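Local coordinates for protein exopolygalacturonase (Yersinia enterocolitica, PDB 2UVF) that hydrolyses the polygalacturonate chains of pectin from their ends as a family 28 glycoside hydrolase, probably releasing digalacturonic acid, at residues R262-G267 with N341-G346; S331-L336 with F347-P352; K204-L209 with T257-R262; S51-V56 with A148-K153. One frame throughout, in Å; residues are numbered along the deposited sequence.

Contact 1. Residues R262-G267 with N341-G346; sequences RITGSG and NVYLAG
R262 lies against the ring of Y343 on one face of a parallel strand pair. The guanidinium and ring planes are 20° apart. Y343 CD2 sits over one face of the guanidinium, 3.2 Å from R262 NH2. The R262 chain is bent at chi3 (92°), which brings its head round to the tyrosine. Its NH2 also bonds to L46 O, and its NH1 to T208 OG1. These bonds fix the rotation of the flat head. The tyrosine hydroxyl is tied to N368, so both ends of the pair are anchored outside it.

T264 crosses Y343 at about a right angle. Its methyl CG2 reaches Y343 CD2 at 3.8 Å, while its OG1 points elsewhere and bonds to N210. On the other face, I263 and L344 lie side by side and point the same way. I263 CG1 meets L344 CD2 at 3.9 Å, and both residues also pack on strand 334-339.

The backbones set this spacing. I263 N donates to Y343 O at 2.8 Å. A345 N donates to I263 O at 2.8 Å, and meets that carbonyl nearly end-on. Beyond T264 the direct bonding stops. There a water donates to S266 O and to G346 O, joining the two turns.

The strand axes run 5° from parallel. This is the ladder between coils of the right-handed parallel beta-helix of family 28. Residues of successive coils stand in register, an arginine over a tyrosine on one face and an isoleucine beside a leucine on the other.

Contact 2. Residues S331-L336 with F347-P352; sequences SSLMTL and FTVRNP
L333 points its branched end at the strand 348-350. Its CD1 lies 3.5 Å from R350 O and 3.9 Å from V349 CG1. L333 CD2 touches the same V349 methyl, as the two side chains slide past each other in opposite directions. Lower on the side chain, L333 CB meets P352 CB at 4.1 Å. Next to it, M334 and F347 approach from opposite directions. The methyl M334 CE comes to within 3.9 Å of F347 CZ, at an oblique angle to the ring. The M334 chain is straight to its sulfur and bends only at the last torsion (chi3 -68°), which turns CE to the phenyl.

The strands 334-339 and 348-350 belong to different faces of the parallel beta-helix, and these side chains meet in the interior of the coil. I269, from strand 268-270, touches L333, M334 and F347. I357 closes on F347 and V349.

Further out, the backbone of L333 is bonded to I245 and H355. S332 OG bonds to H355 N, and H355 lines the glycan pocket. R350 turns outward from the core, where its NE bonds to Q373 OE1, and its side chain is about 6 Å from a bound nickel ion.

Contact 3. Residues K204-L209 with T257-R262; sequences KSDMTL and TFRNIR
R262 runs alongside T208, pointing the same way, and can be followed atom by atom along it. R262 CB lies 3.3 Å from T208 OG1 and is also close to M207 O. CG stands a little farther from both oxygens. CD returns to within 3.4 Å of T208 OG1. At the tip, R262 NH1 donates to T208 OG1 at 3.1 Å, with a fairly straight bond (165°). NH2 is held by L46 O. The threonine oxygen lies almost in the guanidinium plane. T208 OG1 is thus flanked by the arginine along most of its length.

D206 makes the second polar cluster. Its OD1 accepts N260 ND2 at 2.7 Å, nearly along its own C-O axis. Its OD2 lies at the edge of the R259 guanidinium, in a long salt bridge of 3.6 Å to NE. The carboxylate and guanidinium planes are 81° apart. S205 adds a third bond: R259 N donates to its OG at 2.9 Å.

The backbone joins the same two segments. D206 N donates to R259 O, and L209 N to R262 O at 2.8 Å. The bonds between them, M207 N to N260 O and R262 N to M207 O, are weak. M207 and I261 turn to the inner face, where M207 packs on V189 and I261 on V339.

The pairing across the contact is thus polar, with hydroxyl, carboxylate, amide and guanidinium groups meeting from coil to coil. An amide N-H and, at longer range, an arginine face the D206 carboxylate, which would probably favour its ionised form.

Contact 4. Residues S51-V56 with A148-K153; sequences SSIVLV and AKTSAK
T150 OG1, beside the methyl that meets I53, is gripped by two backbone groups, K121 O and T124 N. The chi1 of 49° puts OG1 between the threonine's own N and carbonyl carbon, and directs CG2 to I53 instead. The setting is the N-terminal fibronectin type III domain, a beta-sandwich. Strand 53-58 belongs to its three-stranded sheet and strand 146-149 to its four-stranded one. The contact is side-chain packing between the first sheet and the end of strand 146-149 with the loop after it.

I53 carries it. Its CB points to the 148-153 segment, and I53 CD1 lies 3.9 Å from T150 CG2. The two side chains cross at about a right angle. I53 CD1 also reaches A148 CB at 4.3 Å, so the end of the isoleucine rests between alanine and threonine. L120, Y126 and F128 pack on the same isoleucine, which is buried. The backbone of I53 is held by V117 in its own sheet.

T150 follows the last strand of the domain, where the chain leaves for the beta-helix. Its CG2 methyl also lies 4.4 Å from S51 N. The approach nearest to the 148-153 backbone is that of I53 CD1, 3.8 Å from A148 O.

In the fold
Contacts 1 and 3 share strand 258-264 and R262, and are two steps of one ladder between coils. Both are partly buried. Contact 1 sets a guanidinium against a ring outside and packs I263 on L344 within; contact 3 is mostly polar. Contact 2 is buried. It joins different faces of the beta-helix, mainly through apolar side chains. It adjoins contact 1, where G267 O probably accepts a hydrogen bond from T348 N. Contact 4, in the fibronectin type III domain, is partly buried apolar packing of one sheet against a strand end of the other and the loop that follows. That domain still meets the beta-helix near contact 1: Y343 OH lies 3.8 Å from V54 CG2.

Contact 1. Residues R262-G267 with N341-G346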
loop_
_atom_site.group_PDB
_atom_site.type_symbol
_atom_site.label_atom_id
_atom_site.label_comp_id
_atom_site.label_asym_id
_atom_site.label_seq_id
_atom_site.Cartn_x
_atom_site.Cartn_y
_atom_site.Cartn_z
ATOM N N ARG A 262 10.541 4.388 13.111
ATOM C CA ARG A 262 10.550 5.331 11.992
ATOM C C ARG A 262 11.649 4.976 11.001
ATOM O O ARG A 262 12.789 4.722 11.395
ATOM C CB ARG A 262 10.768 6.769 12.491
ATOM C CG ARG A 262 9.649 7.313 13.364
ATOM C CD ARG A 262 9.986 8.683 13.877
ATOM N NE ARG A 262 9.481 9.726 12.992
ATOM C CZ ARG A 262 10.202 10.411 12.115
ATOM N NH1 ARG A 262 11.504 10.193 11.977
ATOM N NH2 ARG A 262 9.608 11.333 11.378
ATOM N N ILE A 263 11.300 4.958 9.714
ATOM C CA ILE A 263 12.274 4.729 8.647
ATOM C C ILE A 263 12.066 5.793 7.564
ATOM O O ILE A 263 10.967 5.916 7.017
ATOM C CB ILE A 263 12.172 3.294 8.075
ATOM C CG1 ILE A 263 12.001 2.288 9.222
ATOM C CG2 ILE A 263 13.372 2.998 7.156
ATOM C CD1 ILE A 263 11.887 0.844 8.798
ATOM N N THR A 264 13.117 6.559 7.259
ATOM C CA THR A 264 12.949 7.809 6.506
ATOM C C THR A 264 14.153 8.080 5.617
ATOM O O THR A 264 15.098 7.298 5.573
ATOM C CB THR A 264 12.760 9.043 7.459
ATOM O OG1 THR A 264 13.932 9.195 8.265
ATOM C CG2 THR A 264 11.533 8.900 8.368
ATOM N N GLY A 265 14.114 9.204 4.915
ATOM C CA GLY A 265 15.217 9.634 4.074
ATOM C C GLY A 265 14.935 9.254 2.638
ATOM O O GLY A 265 14.162 8.319 2.378
ATOM N N SER A 266 15.571 9.968 1.713
ATOM C CA SER A 266 15.365 9.754 0.290
ATOM C C SER A 266 16.208 8.637 -0.310
ATOM O O SER A 266 16.237 8.475 -1.530
ATOM C CB SER A 266 15.580 11.059 -0.477
ATOM O OG SER A 266 16.950 11.393 -0.541
ATOM N N GLY A 267 16.878 7.857 0.542
ATOM C CA GLY A 267 17.729 6.749 0.100
ATOM C C GLY A 267 16.940 5.541 -0.400
ATOM O O GLY A 267 15.696 5.521 -0.339
ATOM N N ASN A 341 2.838 2.563 16.589
ATOM C CA ASN A 341 3.376 3.796 15.941
ATOM C C ASN A 341 4.528 3.593 14.949
ATOM O O ASN A 341 5.686 3.586 15.340
ATOM C CB ASN A 341 3.775 4.894 16.949
ATOM C CG ASN A 341 2.707 5.174 17.995
ATOM O OD1 ASN A 341 3.025 5.451 19.148
ATOM N ND2 ASN A 341 1.461 5.112 17.605
ATOM N N VAL A 342 4.216 3.462 13.661
ATOM C CA VAL A 342 5.255 3.373 12.613
ATOM C C VAL A 342 5.209 4.581 11.668
ATOM O O VAL A 342 4.140 5.123 11.392
ATOM C CB VAL A 342 5.128 2.093 11.781
ATOM C CG1 VAL A 342 6.304 1.962 10.813
ATOM C CG2 VAL A 342 5.066 0.887 12.678
ATOM N N TYR A 343 6.371 5.022 11.196
ATOM C CA TYR A 343 6.428 6.081 10.196
ATOM C C TYR A 343 7.485 5.761 9.161
ATOM O O TYR A 343 8.689 5.833 9.444
ATOM C CB TYR A 343 6.679 7.465 10.824
ATOM C CG TYR A 343 6.701 8.657 9.834
ATOM C CD1 TYR A 343 5.525 9.148 9.263
ATOM C CD2 TYR A 343 7.893 9.325 9.536
ATOM C CE1 TYR A 343 5.539 10.251 8.376
ATOM C CE2 TYR A 343 7.919 10.423 8.657
ATOM C CZ TYR A 343 6.740 10.882 8.084
ATOM O OH TYR A 343 6.759 11.970 7.209
ATOM N N LEU A 344 7.006 5.450 7.953
ATOM C CA LEU A 344 7.851 5.212 6.767
ATOM C C LEU A 344 7.758 6.429 5.853
ATOM O O LEU A 344 6.666 6.937 5.630
ATOM C CB LEU A 344 7.382 3.927 6.056
ATOM C CG LEU A 344 7.101 2.743 7.011
ATOM C CD1 LEU A 344 6.398 1.573 6.281
ATOM C CD2 LEU A 344 8.378 2.262 7.759
ATOM N N ALA A 345 8.890 6.934 5.357
ATOM C CA ALA A 345 8.871 8.159 4.566
ATOM C C ALA A 345 10.054 8.313 3.605
ATOM O O ALA A 345 11.172 7.953 3.948
ATOM C CB ALA A 345 8.788 9.372 5.476
ATOM N N GLY A 346 9.786 8.857 2.415
ATOM C CA GLY A 346 10.829 9.259 1.446
ATOM C C GLY A 346 11.594 8.193 0.680
ATOM O O GLY A 346 12.122 8.457 -0.424
HETATM O O HOH W 1 13.747 7.919 -2.550
#

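Contact 2. Residues S331-L336 with F347-P352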
loop_
_atom_site.group_PDB
_atom_site.type_symbol
_atom_site.label_atom_id
_atom_site.label_comp_id
_atom_site.label_asym_id
_atom_site.label_seq_id
_atom_site.Cartn_x
_atom_site.Cartn_y
_atom_site.Cartn_z
ATOM N N SER A 331 13.265 -14.046 1.239
ATOM C CA SER A 331 13.159 -12.898 2.144
ATOM C C SER A 331 12.391 -11.709 1.539
ATOM O O SER A 331 12.738 -11.205 0.468
ATOM C CB SER A 331 14.555 -12.413 2.563
ATOM O OG SER A 331 15.102 -13.164 3.654
ATOM N N SER A 332 11.348 -11.273 2.240
ATOM C CA SER A 332 10.680 -10.005 1.949
ATOM C C SER A 332 11.614 -8.843 2.249
ATOM O O SER A 332 12.666 -9.017 2.889
ATOM C CB SER A 332 9.407 -9.866 2.780
ATOM O OG SER A 332 8.426 -10.726 2.269
ATOM N N LEU A 333 11.248 -7.657 1.795
ATOM C CA LEU A 333 12.119 -6.510 2.001
ATOM C C LEU A 333 12.061 -5.976 3.440
ATOM O O LEU A 333 13.085 -5.653 4.035
ATOM C CB LEU A 333 11.803 -5.412 0.973
ATOM C CG LEU A 333 12.867 -4.317 0.890
ATOM C CD1 LEU A 333 13.477 -4.221 -0.515
ATOM C CD2 LEU A 333 12.306 -2.992 1.389
ATOM N N MET A 334 10.860 -5.892 3.998
ATOM C CA MET A 334 10.671 -5.290 5.308
ATOM C C MET A 334 9.508 -5.975 5.989
ATOM O O MET A 334 8.470 -6.162 5.385
ATOM C CB MET A 334 10.395 -3.790 5.190
ATOM C CG MET A 334 10.491 -3.059 6.505
ATOM S SD MET A 334 10.107 -1.307 6.430
ATOM C CE MET A 334 11.479 -0.667 5.464
ATOM N N THR A 335 9.694 -6.373 7.241
ATOM C CA THR A 335 8.616 -6.990 7.999
ATOM C C THR A 335 8.594 -6.427 9.400
ATOM O O THR A 335 9.460 -6.724 10.197
ATOM C CB THR A 335 8.740 -8.535 8.046
ATOM O OG1 THR A 335 8.751 -9.044 6.706
ATOM C CG2 THR A 335 7.573 -9.148 8.822
ATOM N N LEU A 336 7.585 -5.614 9.688
ATOM C CA LEU A 336 7.468 -4.986 10.986
ATOM C C LEU A 336 6.246 -5.560 11.624
ATOM O O LEU A 336 5.152 -5.438 11.085
ATOM C CB LEU A 336 7.336 -3.464 10.862
ATOM C CG LEU A 336 8.285 -2.767 9.889
ATOM C CD1 LEU A 336 7.788 -1.339 9.729
ATOM C CD2 LEU A 336 9.758 -2.828 10.328
ATOM N N PHE A 347 11.689 6.997 1.256
ATOM C CA PHE A 347 12.611 6.012 0.705
ATOM C C PHE A 347 12.088 5.323 -0.530
ATOM O O PHE A 347 10.880 5.258 -0.746
ATOM C CB PHE A 347 13.168 5.010 1.759
ATOM C CG PHE A 347 12.131 4.237 2.543
ATOM C CD1 PHE A 347 11.587 3.049 2.035
ATOM C CD2 PHE A 347 11.761 4.641 3.824
ATOM C CE1 PHE A 347 10.658 2.312 2.765
ATOM C CE2 PHE A 347 10.826 3.907 4.571
ATOM C CZ PHE A 347 10.279 2.729 4.036
ATOM N N THR A 348 13.025 4.839 -1.345
ATOM C CA THR A 348 12.734 4.046 -2.536
ATOM C C THR A 348 12.930 2.559 -2.223
ATOM O O THR A 348 13.872 2.179 -1.491
ATOM C CB THR A 348 13.609 4.534 -3.720
ATOM O OG1 THR A 348 13.223 5.877 -4.023
ATOM C CG2 THR A 348 13.423 3.705 -4.979
ATOM N N VAL A 349 12.023 1.733 -2.739
ATOM C CA VAL A 349 12.086 0.278 -2.595
ATOM C C VAL A 349 12.367 -0.322 -3.959
ATOM O O VAL A 349 11.645 -0.063 -4.942
ATOM C CB VAL A 349 10.762 -0.341 -2.021
ATOM C CG1 VAL A 349 10.806 -1.900 -2.041
ATOM C CG2 VAL A 349 10.543 0.091 -0.623
ATOM N N ARG A 350 13.406 -1.142 -4.025
ATOM C CA ARG A 350 13.727 -1.846 -5.248
ATOM C C ARG A 350 13.914 -3.325 -5.002
ATOM O O ARG A 350 14.295 -3.701 -3.923
ATOM C CB ARG A 350 14.990 -1.253 -5.844
ATOM C CG ARG A 350 14.718 0.115 -6.450
ATOM C CD ARG A 350 15.916 0.703 -7.092
ATOM N NE ARG A 350 15.517 1.930 -7.747
ATOM C CZ ARG A 350 16.353 2.817 -8.255
ATOM N NH1 ARG A 350 17.661 2.609 -8.197
ATOM N NH2 ARG A 350 15.864 3.898 -8.842
ATOM N N ASN A 351 13.591 -4.152 -5.996
ATOM C CA ASN A 351 14.110 -5.519 -6.090
ATOM C C ASN A 351 13.943 -6.439 -4.842
ATOM O O ASN A 351 14.940 -6.980 -4.351
ATOM C CB ASN A 351 15.602 -5.435 -6.463
ATOM C CG ASN A 351 16.106 -6.663 -7.205
ATOM O OD1 ASN A 351 17.269 -6.719 -7.596
ATOM N ND2 ASN A 351 15.236 -7.626 -7.431
ATOM N N PRO A 352 12.695 -6.653 -4.350
ATOM C CA PRO A 352 12.568 -7.502 -3.177
ATOM C C PRO A 352 12.701 -8.953 -3.613
ATOM O O PRO A 352 12.296 -9.293 -4.727
ATOM C CB PRO A 352 11.140 -7.213 -2.705
ATOM C CG PRO A 352 10.378 -6.981 -3.985
ATOM C CD PRO A 352 11.372 -6.219 -4.854
#

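Contact 3. Residues K204-L209 with T257-R262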
loop_
_atom_site.group_PDB
_atom_site.type_symbol
_atom_site.label_atom_id
_atom_site.label_comp_id
_atom_site.label_asym_id
_atom_site.label_seq_id
_atom_site.Cartn_x
_atom_site.Cartn_y
_atom_site.Cartn_z
ATOM N N LYS A 204 14.565 -1.772 16.835
ATOM C CA LYS A 204 14.026 -1.752 18.183
ATOM C C LYS A 204 13.215 -0.485 18.357
ATOM O O LYS A 204 13.314 0.447 17.541
ATOM C CB LYS A 204 15.139 -1.817 19.224
ATOM C CG LYS A 204 16.180 -0.699 19.125
ATOM C CD LYS A 204 16.504 -0.184 20.516
ATOM C CE LYS A 204 17.748 0.669 20.529
ATOM N NZ LYS A 204 18.960 -0.184 20.710
ATOM N N SER A 205 12.414 -0.475 19.423
ATOM C CA SER A 205 11.549 0.643 19.768
ATOM C C SER A 205 12.284 1.991 19.887
ATOM O O SER A 205 13.498 2.036 20.118
ATOM C CB SER A 205 10.794 0.321 21.057
ATOM O OG SER A 205 10.036 -0.872 20.883
ATOM N N ASP A 206 11.521 3.073 19.712
ATOM C CA ASP A 206 12.003 4.455 19.881
ATOM C C ASP A 206 13.292 4.771 19.120
ATOM O O ASP A 206 14.307 5.155 19.720
ATOM C CB ASP A 206 12.119 4.800 21.375
ATOM C CG ASP A 206 10.794 4.687 22.094
ATOM O OD1 ASP A 206 9.851 5.424 21.734
ATOM O OD2 ASP A 206 10.683 3.862 23.021
ATOM N N MET A 207 13.242 4.591 17.797
ATOM C CA MET A 207 14.358 4.946 16.917
ATOM C C MET A 207 13.892 5.384 15.517
ATOM O O MET A 207 12.729 5.209 15.144
ATOM C CB MET A 207 15.376 3.794 16.821
ATOM C CG MET A 207 14.871 2.549 16.100
ATOM S SD MET A 207 16.178 1.447 15.556
ATOM C CE MET A 207 16.835 2.332 14.128
ATOM N N THR A 208 14.812 5.986 14.771
ATOM C CA THR A 208 14.612 6.337 13.373
ATOM C C THR A 208 15.824 5.813 12.643
ATOM O O THR A 208 16.950 5.996 13.099
ATOM C CB THR A 208 14.533 7.864 13.148
ATOM O OG1 THR A 208 13.341 8.380 13.745
ATOM C CG2 THR A 208 14.542 8.201 11.642
ATOM N N LEU A 209 15.583 5.117 11.538
ATOM C CA LEU A 209 16.633 4.753 10.609
ATOM C C LEU A 209 16.429 5.624 9.386
ATOM O O LEU A 209 15.388 5.569 8.736
ATOM C CB LEU A 209 16.581 3.264 10.263
ATOM C CG LEU A 209 17.489 2.702 9.168
ATOM C CD1 LEU A 209 18.968 2.749 9.556
ATOM C CD2 LEU A 209 17.066 1.282 8.835
ATOM N N THR A 257 4.537 -4.573 21.228
ATOM C CA THR A 257 5.781 -5.310 21.455
ATOM C C THR A 257 6.965 -4.403 21.158
ATOM O O THR A 257 7.967 -4.388 21.892
ATOM C CB THR A 257 5.833 -6.590 20.591
ATOM O OG1 THR A 257 4.824 -7.504 21.045
ATOM C CG2 THR A 257 7.178 -7.262 20.683
ATOM N N PHE A 258 6.825 -3.641 20.075
ATOM C CA PHE A 258 7.687 -2.508 19.791
ATOM C C PHE A 258 6.839 -1.248 19.822
ATOM O O PHE A 258 5.614 -1.318 19.869
ATOM C CB PHE A 258 8.357 -2.668 18.434
ATOM C CG PHE A 258 9.111 -3.944 18.283
ATOM C CD1 PHE A 258 10.417 -4.055 18.761
ATOM C CD2 PHE A 258 8.525 -5.038 17.658
ATOM C CE1 PHE A 258 11.118 -5.229 18.629
ATOM C CE2 PHE A 258 9.220 -6.216 17.511
ATOM C CZ PHE A 258 10.530 -6.313 17.990
ATOM N N ARG A 259 7.483 -0.091 19.835
ATOM C CA ARG A 259 6.736 1.144 19.735
ATOM C C ARG A 259 7.584 2.217 19.084
ATOM O O ARG A 259 8.808 2.185 19.176
ATOM C CB ARG A 259 6.148 1.593 21.096
ATOM C CG ARG A 259 7.133 2.114 22.131
ATOM C CD ARG A 259 6.428 2.561 23.415
ATOM N NE ARG A 259 7.331 3.369 24.244
ATOM C CZ ARG A 259 7.005 3.971 25.395
ATOM N NH1 ARG A 259 5.776 3.882 25.899
ATOM N NH2 ARG A 259 7.922 4.675 26.055
ATOM N N ASN A 260 6.910 3.151 18.416
ATOM C CA ASN A 260 7.546 4.336 17.840
ATOM C C ASN A 260 8.751 4.002 16.955
ATOM O O ASN A 260 9.879 4.371 17.269
ATOM C CB ASN A 260 7.926 5.369 18.935
ATOM C CG ASN A 260 6.831 5.576 19.979
ATOM O OD1 ASN A 260 5.629 5.452 19.694
ATOM N ND2 ASN A 260 7.243 5.909 21.206
ATOM N N ILE A 261 8.511 3.299 15.851
ATOM C CA ILE A 261 9.581 3.006 14.871
ATOM C C ILE A 261 9.429 3.827 13.578
ATOM O O ILE A 261 8.345 3.923 13.015
ATOM C CB ILE A 261 9.711 1.477 14.537
ATOM C CG1 ILE A 261 9.869 0.653 15.834
ATOM C CG2 ILE A 261 10.862 1.248 13.598
ATOM C CD1 ILE A 261 9.837 -0.854 15.657
ATOM N N ARG A 262 10.541 4.388 13.111
ATOM C CA ARG A 262 10.550 5.331 11.992
ATOM C C ARG A 262 11.649 4.976 11.001
ATOM O O ARG A 262 12.789 4.722 11.395
ATOM C CB ARG A 262 10.768 6.769 12.491
ATOM C CG ARG A 262 9.649 7.313 13.364
ATOM C CD ARG A 262 9.986 8.683 13.877
ATOM N NE ARG A 262 9.481 9.726 12.992
ATOM C CZ ARG A 262 10.202 10.411 12.115
ATOM N NH1 ARG A 262 11.504 10.193 11.977
ATOM N NH2 ARG A 262 9.608 11.333 11.378
#

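Contact 4. Residues S51-V56 with A148-K153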
loop_
_atom_site.group_PDB
_atom_site.type_symbol
_atom_site.label_atom_id
_atom_site.label_comp_id
_atom_site.label_asym_id
_atom_site.label_seq_id
_atom_site.Cartn_x
_atom_site.Cartn_y
_atom_site.Cartn_z
ATOM N N SER A 51 12.471 19.745 12.884
ATOM C CA SER A 51 12.268 20.952 12.081
ATOM C C SER A 51 11.085 20.911 11.114
ATOM O O SER A 51 10.861 21.870 10.376
ATOM C CB SER A 51 13.557 21.394 11.371
ATOM O OG SER A 51 14.218 20.318 10.746
ATOM N N SER A 52 10.328 19.820 11.121
ATOM C CA SER A 52 9.215 19.677 10.179
ATOM C C SER A 52 8.029 18.922 10.762
ATOM O O SER A 52 8.196 18.033 11.586
ATOM C CB SER A 52 9.681 19.017 8.877
ATOM O OG SER A 52 10.421 17.841 9.152
ATOM N N ILE A 53 6.833 19.300 10.317
ATOM C CA ILE A 53 5.580 18.649 10.694
ATOM C C ILE A 53 4.786 18.417 9.403
ATOM O O ILE A 53 4.760 19.289 8.526
ATOM C CB ILE A 53 4.764 19.517 11.717
ATOM C CG1 ILE A 53 5.566 19.715 13.017
ATOM C CG2 ILE A 53 3.367 18.909 12.003
ATOM C CD1 ILE A 53 5.082 20.883 13.912
ATOM N N VAL A 54 4.179 17.233 9.284
ATOM C CA VAL A 54 3.263 16.902 8.184
ATOM C C VAL A 54 1.803 16.997 8.662
ATOM O O VAL A 54 1.436 16.408 9.682
ATOM C CB VAL A 54 3.550 15.479 7.588
ATOM C CG1 VAL A 54 2.671 15.198 6.359
ATOM C CG2 VAL A 54 5.017 15.321 7.213
ATOM N N LEU A 55 0.981 17.731 7.911
ATOM C CA LEU A 55 -0.455 17.850 8.186
ATOM C C LEU A 55 -1.309 17.126 7.146
ATOM O O LEU A 55 -0.991 17.128 5.958
ATOM C CB LEU A 55 -0.879 19.326 8.215
ATOM C CG LEU A 55 -0.179 20.326 9.147
ATOM C CD1 LEU A 55 -0.397 21.759 8.630
ATOM C CD2 LEU A 55 -0.640 20.168 10.589
ATOM N N VAL A 56 -2.394 16.505 7.604
ATOM C CA VAL A 56 -3.401 15.932 6.718
ATOM C C VAL A 56 -4.784 16.263 7.244
ATOM O O VAL A 56 -4.934 16.649 8.398
ATOM C CB VAL A 56 -3.258 14.383 6.528
ATOM C CG1 VAL A 56 -1.874 14.003 6.005
ATOM C CG2 VAL A 56 -3.595 13.641 7.791
ATOM N N ALA A 148 0.707 21.545 17.471
ATOM C CA ALA A 148 1.628 20.425 17.379
ATOM C C ALA A 148 3.056 20.872 17.653
ATOM O O ALA A 148 3.510 21.917 17.169
ATOM C CB ALA A 148 1.521 19.745 16.024
ATOM N N LYS A 149 3.762 20.059 18.431
ATOM C CA LYS A 149 5.117 20.377 18.838
ATOM C C LYS A 149 6.134 19.519 18.092
ATOM O O LYS A 149 6.002 18.294 18.028
ATOM C CB LYS A 149 5.260 20.200 20.360
ATOM C CG LYS A 149 6.452 20.926 20.989
ATOM C CD LYS A 149 6.356 20.952 22.508
ATOM C CE LYS A 149 6.850 19.652 23.147
ATOM N NZ LYS A 149 8.337 19.622 23.297
ATOM N N THR A 150 7.150 20.174 17.537
ATOM C CA THR A 150 8.323 19.488 17.001
ATOM C C THR A 150 9.013 18.657 18.095
ATOM O O THR A 150 8.694 18.781 19.285
ATOM C CB THR A 150 9.341 20.482 16.365
ATOM O OG1 THR A 150 9.611 21.567 17.266
ATOM C CG2 THR A 150 8.807 21.036 15.037
ATOM N N SER A 151 9.937 17.795 17.685
ATOM C CA SER A 151 10.701 16.982 18.617
ATOM C C SER A 151 12.045 17.663 18.916
ATOM O O SER A 151 12.428 18.621 18.239
ATOM C CB SER A 151 10.903 15.575 18.042
ATOM O OG SER A 151 11.852 15.570 16.983
ATOM N N ALA A 152 12.746 17.182 19.940
ATOM C CA ALA A 152 14.110 17.641 20.211
ATOM C C ALA A 152 15.080 17.052 19.197
ATOM O O ALA A 152 14.895 15.926 18.727
ATOM C CB ALA A 152 14.533 17.265 21.627
ATOM N N LYS A 153 16.112 17.818 18.860
ATOM C CA LYS A 153 17.185 17.320 18.007
ATOM C C LYS A 153 17.625 15.942 18.533
ATOM O O LYS A 153 17.909 15.808 19.729
ATOM C CB LYS A 153 18.339 18.339 17.966
ATOM C CG LYS A 153 19.738 17.768 17.800
ATOM C CD LYS A 153 20.093 17.501 16.341
ATOM C CE LYS A 153 21.404 16.725 16.244
ATOM N NZ LYS A 153 21.980 16.789 14.868
#